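Local coordinates for sweet protein mabinlin-2 chain B (Capparis masaikai, PDB 2DS2) that serves as the B chain of a heat-stable 2S albumin that stores nutrients in the seed and induces a sweet taste, at residues Q9-N12 with Q13-V17; A30-V33 with L34-Q37; G41-Q44 with L45-F49; R53-P56 with N57-I61. All blocks are in the same frame, centred on the assembly; numbering follows the deposited sequence.

Contact 1. Residues Q9-N12 with Q13-V17; sequences QCCN and QLRQV
Gln13 N, Leu14 N and Arg15 N donate to Gln9 O, Cys10 O and Cys11 O in the successive i to i+4 bonds of helix 6-14, of which the Leu14 bond is the straightest, at 166° about its hydrogen. Arg15 CG stands beside the backbone N (chi1 -67°) and the chain then runs extended to NE, which brings the guanidinium back along Cys11. Arg15 CG lies 3.1 Å from Cys11 O. Over one guanidinium face sits Cys11 CB, 3.6 Å from Arg15 NH1. Asn12 OD1 lies at the guanidinium edge, in its plane, but 3.7 Å from Arg15 NH1. A water joins the two: it accepts from Arg15 NH1 at 3.2 Å and gives a weak bond to Asn12 OD1. Arg15 NH2 bonds Cys59 O. The neighbouring pair Cys10 and Cys11 belongs to the disulfide framework of the 2S albumin fold. Cys11 is bonded to Cys59, and Cys10 to the chain of another protein. The extended Gln13 side chain lays Gln13 CG 3.4 Å from Gln9 O, and it also packs on an apolar side chain of that other chain. With an alanine here, Gln9 O would probably lose the CG that lies against it, and the apolar neighbour would lose part of its packing. Further along, Gln16 NE2 reaches Asn12 O in a weak bond of 3.5 Å.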
loop_
_atom_site.group_PDB
_atom_site.type_symbol
_atom_site.label_atom_id
_atom_site.label_comp_id
_atom_site.label_asym_id
_atom_site.label_seq_id
_atom_site.Cartn_x
_atom_site.Cartn_y
_atom_site.Cartn_z
ATOM N N GLN B 9 9.391 1.456 -7.566
ATOM C CA GLN B 9 8.329 2.108 -8.324
ATOM C C GLN B 9 7.227 2.554 -7.367
ATOM O O GLN B 9 6.690 3.652 -7.491
ATOM C CB GLN B 9 7.739 1.151 -9.363
ATOM C CG GLN B 9 8.726 0.670 -10.417
ATOM C CD GLN B 9 8.084 -0.272 -11.423
ATOM O OE1 GLN B 9 7.436 -1.250 -11.049
ATOM N NE2 GLN B 9 8.269 0.015 -12.706
ATOM N N CYS B 10 6.901 1.694 -6.407
ATOM C CA CYS B 10 5.864 2.007 -5.432
ATOM C C CYS B 10 6.194 3.300 -4.690
ATOM O O CYS B 10 5.361 4.204 -4.580
ATOM C CB CYS B 10 5.705 0.849 -4.435
ATOM S SG CYS B 10 4.699 1.269 -2.974
ATOM N N CYS B 11 7.418 3.400 -4.191
ATOM C CA CYS B 11 7.799 4.597 -3.465
ATOM C C CYS B 11 7.783 5.832 -4.364
ATOM O O CYS B 11 7.408 6.919 -3.922
ATOM C CB CYS B 11 9.172 4.409 -2.821
ATOM S SG CYS B 11 9.200 3.204 -1.449
ATOM N N ASN B 12 8.161 5.668 -5.629
ATOM C CA ASN B 12 8.152 6.800 -6.550
ATOM C C ASN B 12 6.741 7.354 -6.703
ATOM O O ASN B 12 6.548 8.567 -6.731
ATOM C CB ASN B 12 8.679 6.407 -7.931
ATOM C CG ASN B 12 10.186 6.245 -7.960
ATOM O OD1 ASN B 12 10.909 6.941 -7.251
ATOM N ND2 ASN B 12 10.667 5.336 -8.800
ATOM N N GLN B 13 5.763 6.456 -6.798
ATOM C CA GLN B 13 4.369 6.850 -6.952
ATOM C C GLN B 13 3.832 7.470 -5.671
ATOM O O GLN B 13 3.156 8.496 -5.705
ATOM C CB GLN B 13 3.512 5.637 -7.317
ATOM C CG GLN B 13 3.845 5.028 -8.656
ATOM C CD GLN B 13 2.948 3.857 -8.991
ATOM O OE1 GLN B 13 2.930 2.855 -8.280
ATOM N NE2 GLN B 13 2.198 3.980 -10.077
ATOM N N LEU B 14 4.133 6.834 -4.543
ATOM C CA LEU B 14 3.669 7.307 -3.249
ATOM C C LEU B 14 4.172 8.724 -2.968
ATOM O O LEU B 14 3.510 9.498 -2.273
ATOM C CB LEU B 14 4.133 6.342 -2.149
ATOM C CG LEU B 14 3.304 6.263 -0.865
ATOM C CD1 LEU B 14 1.867 5.885 -1.209
ATOM C CD2 LEU B 14 3.912 5.229 0.075
ATOM N N ARG B 15 5.331 9.075 -3.519
ATOM C CA ARG B 15 5.876 10.411 -3.298
ATOM C C ARG B 15 5.197 11.486 -4.135
ATOM O O ARG B 15 5.393 12.677 -3.895
ATOM C CB ARG B 15 7.387 10.431 -3.565
ATOM C CG ARG B 15 8.186 9.620 -2.575
ATOM C CD ARG B 15 9.687 9.793 -2.759
ATOM N NE ARG B 15 10.427 8.873 -1.900
ATOM C CZ ARG B 15 11.025 7.762 -2.321
ATOM N NH1 ARG B 15 10.986 7.423 -3.604
ATOM N NH2 ARG B 15 11.647 6.976 -1.452
ATOM N N GLN B 16 4.390 11.074 -5.108
ATOM C CA GLN B 16 3.693 12.031 -5.959
ATOM C C GLN B 16 2.292 12.375 -5.467
ATOM O O GLN B 16 1.697 13.352 -5.919
ATOM C CB GLN B 16 3.597 11.504 -7.386
ATOM C CG GLN B 16 4.933 11.198 -8.023
ATOM C CD GLN B 16 4.776 10.786 -9.465
ATOM O OE1 GLN B 16 4.293 11.560 -10.290
ATOM N NE2 GLN B 16 5.172 9.563 -9.777
ATOM N N VAL B 17 1.757 11.575 -4.551
ATOM C CA VAL B 17 0.424 11.843 -4.025
ATOM C C VAL B 17 0.511 12.860 -2.889
ATOM O O VAL B 17 1.532 12.956 -2.209
ATOM C CB VAL B 17 -0.252 10.557 -3.482
ATOM C CG1 VAL B 17 -0.322 9.499 -4.572
ATOM C CG2 VAL B 17 0.506 10.042 -2.280
HETATM O O HOH W 1 12.089 4.754 -5.038
#

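Contact 2. Residues A30-V33 with L34-Q37; sequences AQQV and LQRQ
Gln32 and Gln35 carry their amides side by side and pointing the same way, with the two planes 76° apart, close to perpendicular. Gln32 NE2 and Gln35 NE2 are 3.7 Å apart; both are donors, and they merely lie next to each other. The Gln32 amide is turned 42° from the guanidinium plane of Arg36. These two groups are joined through a water, which donates to Gln32 OE1 at 2.8 Å and accepts from Arg36 NH1 at 2.9 Å. The bend of the Gln32 chain at chi2 (-62°) carries Gln32 OE1 towards Arg36, 3.7 Å from Arg36 CD. Nearer the backbone, Arg36 CB lies 3.2 Å from Gln32 O, alongside the carbonyl that takes the Arg36 N-H. Val33 meets Gln37 crosswise: Val33 CG1 stands 3.8 Å from Gln37 CG. Gln37 N still bonds Val33 O at 2.9 Å, although Gln37 itself has left helical backbone angles. Leu34 N and Gln35 N bond Ala30 O and Gln31 O in the same way. On the inner side, Ala30 and Leu34 pack against helix 42-58, on Leu48, Phe49 and Leu45, and Gln31 packs on Phe49. Gln32, Val33 and Gln37 pack on the chain of another protein. The whole is the final stretch of an amphipathic helix in the all-helical, disulfide-bonded fold of the 2S albumins, with Gln35 and Arg36 on its more exposed polar side.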
loop_
_atom_site.group_PDB
_atom_site.type_symbol
_atom_site.label_atom_id
_atom_site.label_comp_id
_atom_site.label_asym_id
_atom_site.label_seq_id
_atom_site.Cartn_x
_atom_site.Cartn_y
_atom_site.Cartn_z
ATOM N N ALA B 30 -4.181 -1.648 -0.461
ATOM C CA ALA B 30 -4.328 -2.866 0.317
ATOM C C ALA B 30 -5.640 -3.562 -0.005
ATOM O O ALA B 30 -5.682 -4.774 -0.160
ATOM C CB ALA B 30 -4.258 -2.541 1.808
ATOM N N GLN B 31 -6.717 -2.795 -0.101
ATOM C CA GLN B 31 -8.009 -3.392 -0.404
ATOM C C GLN B 31 -7.991 -4.034 -1.787
ATOM O O GLN B 31 -8.638 -5.059 -2.006
ATOM C CB GLN B 31 -9.111 -2.339 -0.335
ATOM C CG GLN B 31 -9.453 -1.918 1.083
ATOM C CD GLN B 31 -9.840 -3.099 1.961
ATOM O OE1 GLN B 31 -10.633 -3.952 1.562
ATOM N NE2 GLN B 31 -9.284 -3.148 3.170
ATOM N N GLN B 32 -7.249 -3.431 -2.713
ATOM C CA GLN B 32 -7.156 -3.967 -4.070
ATOM C C GLN B 32 -6.455 -5.310 -4.075
ATOM O O GLN B 32 -6.836 -6.208 -4.826
ATOM C CB GLN B 32 -6.422 -2.994 -5.000
ATOM C CG GLN B 32 -7.288 -1.832 -5.450
ATOM C CD GLN B 32 -8.498 -2.300 -6.247
ATOM O OE1 GLN B 32 -8.357 -2.901 -7.312
ATOM N NE2 GLN B 32 -9.690 -2.033 -5.728
ATOM N N VAL B 33 -5.433 -5.457 -3.238
ATOM C CA VAL B 33 -4.724 -6.730 -3.180
ATOM C C VAL B 33 -5.632 -7.763 -2.526
ATOM O O VAL B 33 -5.718 -8.903 -2.977
ATOM C CB VAL B 33 -3.415 -6.623 -2.374
ATOM C CG1 VAL B 33 -2.754 -8.008 -2.286
ATOM C CG2 VAL B 33 -2.481 -5.626 -3.036
ATOM N N LEU B 34 -6.328 -7.360 -1.467
ATOM C CA LEU B 34 -7.241 -8.264 -0.769
ATOM C C LEU B 34 -8.315 -8.770 -1.729
ATOM O O LEU B 34 -8.627 -9.960 -1.760
ATOM C CB LEU B 34 -7.915 -7.540 0.413
ATOM C CG LEU B 34 -8.906 -8.311 1.301
ATOM C CD1 LEU B 34 -10.227 -8.537 0.591
ATOM C CD2 LEU B 34 -8.280 -9.632 1.720
ATOM N N GLN B 35 -8.864 -7.859 -2.522
ATOM C CA GLN B 35 -9.919 -8.202 -3.472
ATOM C C GLN B 35 -9.445 -9.027 -4.671
ATOM O O GLN B 35 -10.024 -10.073 -4.986
ATOM C CB GLN B 35 -10.579 -6.912 -3.974
ATOM C CG GLN B 35 -11.322 -7.056 -5.290
ATOM C CD GLN B 35 -11.740 -5.720 -5.871
ATOM O OE1 GLN B 35 -11.751 -5.541 -7.090
ATOM N NE2 GLN B 35 -12.086 -4.775 -5.002
ATOM N N ARG B 36 -8.387 -8.554 -5.319
ATOM C CA ARG B 36 -7.839 -9.188 -6.521
ATOM C C ARG B 36 -7.006 -10.449 -6.344
ATOM O O ARG B 36 -6.760 -11.172 -7.314
ATOM C CB ARG B 36 -7.003 -8.170 -7.298
ATOM C CG ARG B 36 -7.793 -7.027 -7.900
ATOM C CD ARG B 36 -6.838 -6.033 -8.520
ATOM N NE ARG B 36 -5.833 -6.728 -9.315
ATOM C CZ ARG B 36 -4.657 -6.214 -9.660
ATOM N NH1 ARG B 36 -4.325 -4.988 -9.279
ATOM N NH2 ARG B 36 -3.808 -6.935 -10.381
ATOM N N GLN B 37 -6.556 -10.716 -5.129
ATOM C CA GLN B 37 -5.730 -11.893 -4.888
ATOM C C GLN B 37 -6.395 -12.891 -3.952
ATOM O O GLN B 37 -7.378 -12.585 -3.287
ATOM C CB GLN B 37 -4.391 -11.480 -4.272
ATOM C CG GLN B 37 -3.618 -10.416 -5.028
ATOM C CD GLN B 37 -3.230 -10.850 -6.424
ATOM O OE1 GLN B 37 -3.006 -12.034 -6.676
ATOM N NE2 GLN B 37 -3.136 -9.892 -7.337
HETATM O O HOH W 2 -6.147 -2.810 -8.984
#

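Contact 3. Residues G41-Q44 with L45-F49; sequences GPQQ and LRRLF
Arg46 and Arg47 both reach back to Gln43, and their NH2 atoms meet at its CB, in the first turns of helix 42-58, one of the helices of the 2S albumin fold. The Arg46 guanidinium is laid flat beneath the backbone: Gln43 O stands 3.3 Å above its plane, set towards the rim. Gln43 O is thus over the face and the angle is poor, and the pair is not a hydrogen bond. Arg46 NH2 touches Gln43 CB at 3.4 Å. Arg47 comes at Gln43 obliquely. Arg47 NH2 is 3.2 Å from Gln43 CG, and the guanidinium plane is turned 61° from the Gln43 amide. Over one face of the same guanidinium lies Gln44 CG, 3.9 Å from Arg47 NH1. Arg46 NH2 sits at the edge of the Arg47 guanidinium, in its plane, and the like charges would probably disfavour a closer approach. The bend of Arg46 at chi3 (58°) turns its guanidinium under Gln43 O. Bends in Arg47 at chi2 and chi3 bring its NH2 to Gln43 CG. Behind them is the helix start. Gly41 is the N-cap, and Gly41 O accepts from Leu45 N at 3.0 Å. Arg46, Arg47 and Leu48 donate in turn to Pro42, Gln43 and Gln44. Gln44 and Leu48 both touch Ile39, and Leu48 CB rests 3.4 Å from Gln44 O.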
loop_
_atom_site.group_PDB
_atom_site.type_symbol
_atom_site.label_atom_id
_atom_site.label_comp_id
_atom_site.label_asym_id
_atom_site.label_seq_id
_atom_site.Cartn_x
_atom_site.Cartn_y
_atom_site.Cartn_z
ATOM N N GLY B 41 -5.599 -16.751 4.605
ATOM C CA GLY B 41 -6.185 -16.715 5.930
ATOM C C GLY B 41 -5.863 -15.474 6.735
ATOM O O GLY B 41 -5.363 -14.486 6.194
ATOM N N PRO B 42 -6.143 -15.501 8.047
ATOM C CA PRO B 42 -5.904 -14.395 8.980
ATOM C C PRO B 42 -4.461 -13.889 8.990
ATOM O O PRO B 42 -4.222 -12.686 9.024
ATOM C CB PRO B 42 -6.317 -14.991 10.326
ATOM C CG PRO B 42 -7.380 -15.960 9.948
ATOM C CD PRO B 42 -6.790 -16.630 8.739
ATOM N N GLN B 43 -3.504 -14.812 8.967
ATOM C CA GLN B 43 -2.090 -14.455 8.983
ATOM C C GLN B 43 -1.697 -13.632 7.751
ATOM O O GLN B 43 -1.076 -12.571 7.872
ATOM C CB GLN B 43 -1.233 -15.725 9.058
ATOM C CG GLN B 43 -1.140 -16.519 7.751
ATOM C CD GLN B 43 -2.492 -16.973 7.219
ATOM O OE1 GLN B 43 -2.705 -17.026 6.004
ATOM N NE2 GLN B 43 -3.404 -17.317 8.122
ATOM N N GLN B 44 -2.056 -14.122 6.567
ATOM C CA GLN B 44 -1.742 -13.422 5.327
ATOM C C GLN B 44 -2.422 -12.064 5.251
ATOM O O GLN B 44 -1.837 -11.097 4.765
ATOM C CB GLN B 44 -2.162 -14.249 4.116
ATOM C CG GLN B 44 -1.147 -15.283 3.691
ATOM C CD GLN B 44 -1.312 -15.675 2.237
ATOM O OE1 GLN B 44 -0.503 -16.422 1.690
ATOM N NE2 GLN B 44 -2.362 -15.169 1.601
ATOM N N LEU B 45 -3.665 -12.002 5.715
ATOM C CA LEU B 45 -4.409 -10.751 5.705
ATOM C C LEU B 45 -3.662 -9.743 6.569
ATOM O O LEU B 45 -3.517 -8.576 6.204
ATOM C CB LEU B 45 -5.818 -10.959 6.264
ATOM C CG LEU B 45 -6.726 -9.727 6.267
ATOM C CD1 LEU B 45 -6.996 -9.298 4.837
ATOM C CD2 LEU B 45 -8.027 -10.037 6.984
ATOM N N ARG B 46 -3.183 -10.205 7.718
ATOM C CA ARG B 46 -2.447 -9.341 8.628
ATOM C C ARG B 46 -1.197 -8.774 7.968
ATOM O O ARG B 46 -0.952 -7.574 8.026
ATOM C CB ARG B 46 -2.046 -10.116 9.887
ATOM C CG ARG B 46 -1.127 -9.352 10.820
ATOM C CD ARG B 46 -0.460 -10.301 11.806
ATOM N NE ARG B 46 0.303 -11.337 11.111
ATOM C CZ ARG B 46 0.060 -12.641 11.207
ATOM N NH1 ARG B 46 -0.928 -13.085 11.979
ATOM N NH2 ARG B 46 0.802 -13.502 10.523
ATOM N N ARG B 47 -0.408 -9.647 7.352
ATOM C CA ARG B 47 0.827 -9.232 6.700
ATOM C C ARG B 47 0.552 -8.269 5.553
ATOM O O ARG B 47 1.316 -7.343 5.315
ATOM C CB ARG B 47 1.594 -10.455 6.191
ATOM C CG ARG B 47 2.572 -11.034 7.216
ATOM C CD ARG B 47 2.335 -12.507 7.471
ATOM N NE ARG B 47 2.527 -13.332 6.281
ATOM C CZ ARG B 47 2.267 -14.635 6.236
ATOM N NH1 ARG B 47 2.462 -15.321 5.118
ATOM N NH2 ARG B 47 1.811 -15.253 7.314
ATOM N N LEU B 48 -0.545 -8.503 4.843
ATOM C CA LEU B 48 -0.919 -7.635 3.729
ATOM C C LEU B 48 -1.053 -6.203 4.249
ATOM O O LEU B 48 -0.396 -5.281 3.760
ATOM C CB LEU B 48 -2.250 -8.109 3.138
ATOM C CG LEU B 48 -2.860 -7.376 1.936
ATOM C CD1 LEU B 48 -4.002 -8.215 1.392
ATOM C CD2 LEU B 48 -3.383 -6.008 2.342
ATOM N N PHE B 49 -1.901 -6.024 5.254
ATOM C CA PHE B 49 -2.117 -4.696 5.818
ATOM C C PHE B 49 -0.902 -4.117 6.536
ATOM O O PHE B 49 -0.705 -2.898 6.535
ATOM C CB PHE B 49 -3.346 -4.721 6.723
ATOM C CG PHE B 49 -4.637 -4.722 5.961
ATOM C CD1 PHE B 49 -5.180 -3.530 5.499
ATOM C CD2 PHE B 49 -5.274 -5.918 5.642
ATOM C CE1 PHE B 49 -6.339 -3.523 4.727
ATOM C CE2 PHE B 49 -6.432 -5.924 4.870
ATOM C CZ PHE B 49 -6.965 -4.723 4.412
#

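Contact 4. Residues R53-P56 with N57-I61; sequences RNLP and NICNI
Ile58 lies back along Asn54. Ile58 CB is 3.7 Å from Asn54 O and also faces Leu55 CD2. With CG1 beside the backbone N (chi1 -61°), the longer branch is turned over the preceding turn, where Ile58 CG1 sits 3.2 Å from Asn54 O. The branch then runs extended, and its tip, Ile58 CD1, meets Asn54 CB at 3.9 Å. Ile58 also touches Leu7 of helix 6-14 and an aromatic side chain of the chain of another protein. Cut back to an alanine, this position would probably leave Asn54 CB without its cover and open a gap beside Leu7. The same Asn54 O receives Ile58 N in its carbonyl plane, in a nearly straight bond of 169°, and a weak bond from Asn57 N. Pro56 has no N-H to give to the turn before, and the helix is kinked there. Leu55 CD2 touches Cys59 SG at 3.9 Å, while Cys59 N bonds Leu55 O. The chain then leaves the helix at Asn60 through a Schellman motif with positive phi (62°). Ile61 N bonds Pro56 O at 2.9 Å, and Ile61 CG1 lies 3.4 Å from Pro56 O. Leu55 fits between two other helices, touching Leu7 and Cys10 of helix 6-14 and Leu26 of helix 22-36. Pro56 rests on Val22 and Leu26 of helix 22-36, and Cys59 on Leu14 of helix 6-14.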
loop_
_atom_site.group_PDB
_atom_site.type_symbol
_atom_site.label_atom_id
_atom_site.label_comp_id
_atom_site.label_asym_id
_atom_site.label_seq_id
_atom_site.Cartn_x
_atom_site.Cartn_y
_atom_site.Cartn_z
ATOM N N ARG B 53 0.507 -0.501 5.611
ATOM C CA ARG B 53 0.649 0.474 6.688
ATOM C C ARG B 53 2.062 1.029 6.865
ATOM O O ARG B 53 2.228 2.219 7.151
ATOM C CB ARG B 53 0.181 -0.138 8.017
ATOM C CG ARG B 53 -1.325 -0.291 8.121
ATOM C CD ARG B 53 -1.774 -0.897 9.444
ATOM N NE ARG B 53 -1.615 -2.349 9.467
ATOM C CZ ARG B 53 -2.208 -3.147 10.349
ATOM N NH1 ARG B 53 -2.013 -4.457 10.300
ATOM N NH2 ARG B 53 -3.002 -2.631 11.280
ATOM N N ASN B 54 3.066 0.172 6.690
ATOM C CA ASN B 54 4.469 0.559 6.856
ATOM C C ASN B 54 5.125 1.256 5.677
ATOM O O ASN B 54 6.213 1.803 5.813
ATOM C CB ASN B 54 5.335 -0.660 7.192
ATOM C CG ASN B 54 5.094 -1.187 8.589
ATOM O OD1 ASN B 54 4.987 -0.419 9.546
ATOM N ND2 ASN B 54 5.027 -2.508 8.718
ATOM N N LEU B 55 4.486 1.235 4.513
ATOM C CA LEU B 55 5.105 1.852 3.355
ATOM C C LEU B 55 5.562 3.303 3.513
ATOM O O LEU B 55 6.585 3.686 2.953
ATOM C CB LEU B 55 4.195 1.698 2.133
ATOM C CG LEU B 55 4.467 0.372 1.412
ATOM C CD1 LEU B 55 3.339 0.046 0.459
ATOM C CD2 LEU B 55 5.787 0.471 0.679
ATOM N N PRO B 56 4.827 4.129 4.281
ATOM C CA PRO B 56 5.311 5.509 4.399
ATOM C C PRO B 56 6.725 5.558 4.981
ATOM O O PRO B 56 7.549 6.377 4.568
ATOM C CB PRO B 56 4.277 6.157 5.312
ATOM C CG PRO B 56 3.026 5.401 4.972
ATOM C CD PRO B 56 3.524 3.979 4.949
ATOM N N ASN B 57 6.999 4.670 5.933
ATOM C CA ASN B 57 8.313 4.611 6.560
ATOM C C ASN B 57 9.328 3.912 5.658
ATOM O O ASN B 57 10.470 4.355 5.534
ATOM C CB ASN B 57 8.228 3.885 7.903
ATOM C CG ASN B 57 7.439 4.661 8.934
ATOM O OD1 ASN B 57 7.581 5.879 9.052
ATOM N ND2 ASN B 57 6.616 3.957 9.702
ATOM N N ILE B 58 8.907 2.821 5.029
ATOM C CA ILE B 58 9.775 2.067 4.137
ATOM C C ILE B 58 10.244 2.941 2.986
ATOM O O ILE B 58 11.367 2.793 2.495
ATOM C CB ILE B 58 9.039 0.843 3.550
ATOM C CG1 ILE B 58 8.596 -0.090 4.677
ATOM C CG2 ILE B 58 9.942 0.113 2.563
ATOM C CD1 ILE B 58 7.806 -1.290 4.204
ATOM N N CYS B 59 9.373 3.853 2.560
ATOM C CA CYS B 59 9.667 4.760 1.460
ATOM C C CYS B 59 10.347 6.039 1.923
ATOM O O CYS B 59 10.739 6.871 1.110
ATOM C CB CYS B 59 8.379 5.127 0.731
ATOM S SG CYS B 59 7.664 3.773 -0.242
ATOM N N ASN B 60 10.469 6.187 3.236
ATOM C CA ASN B 60 11.091 7.357 3.834
ATOM C C ASN B 60 10.364 8.659 3.515
ATOM O O ASN B 60 10.987 9.684 3.233
ATOM C CB ASN B 60 12.561 7.444 3.421
ATOM C CG ASN B 60 13.382 6.273 3.952
ATOM O OD1 ASN B 60 13.296 5.923 5.131
ATOM N ND2 ASN B 60 14.185 5.668 3.083
ATOM N N ILE B 61 9.038 8.611 3.560
ATOM C CA ILE B 61 8.225 9.795 3.325
ATOM C C ILE B 61 8.381 10.612 4.609
ATOM O O ILE B 61 8.023 10.147 5.691
ATOM C CB ILE B 61 6.735 9.431 3.140
ATOM C CG1 ILE B 61 6.576 8.419 2.000
ATOM C CG2 ILE B 61 5.926 10.685 2.863
ATOM C CD1 ILE B 61 7.099 8.901 0.668
#

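All four contacts are local. They follow one another along the chain, and none nests in or crosses another. Contact 1 lies at the end of helix 6-14 and runs into the turn after it, contact 2 ends helix 22-36, and contacts 3 and 4 lie at the start and end of helix 42-58. The disulfide between Cys11 and Cys59 joins contact 1 to contact 4 and closes the long loop that holds the two between. Packing of Arg15 CG on Ile61 CD1 adds to this join. Contacts 2 and 3 meet where helices 22-36 and 42-58 pack, with Gln31 NE2 3.1 Å from Phe49 CZ. Contacts 1 and 3 lie on opposite sides of the chain's centre, about 23 Å apart between centres.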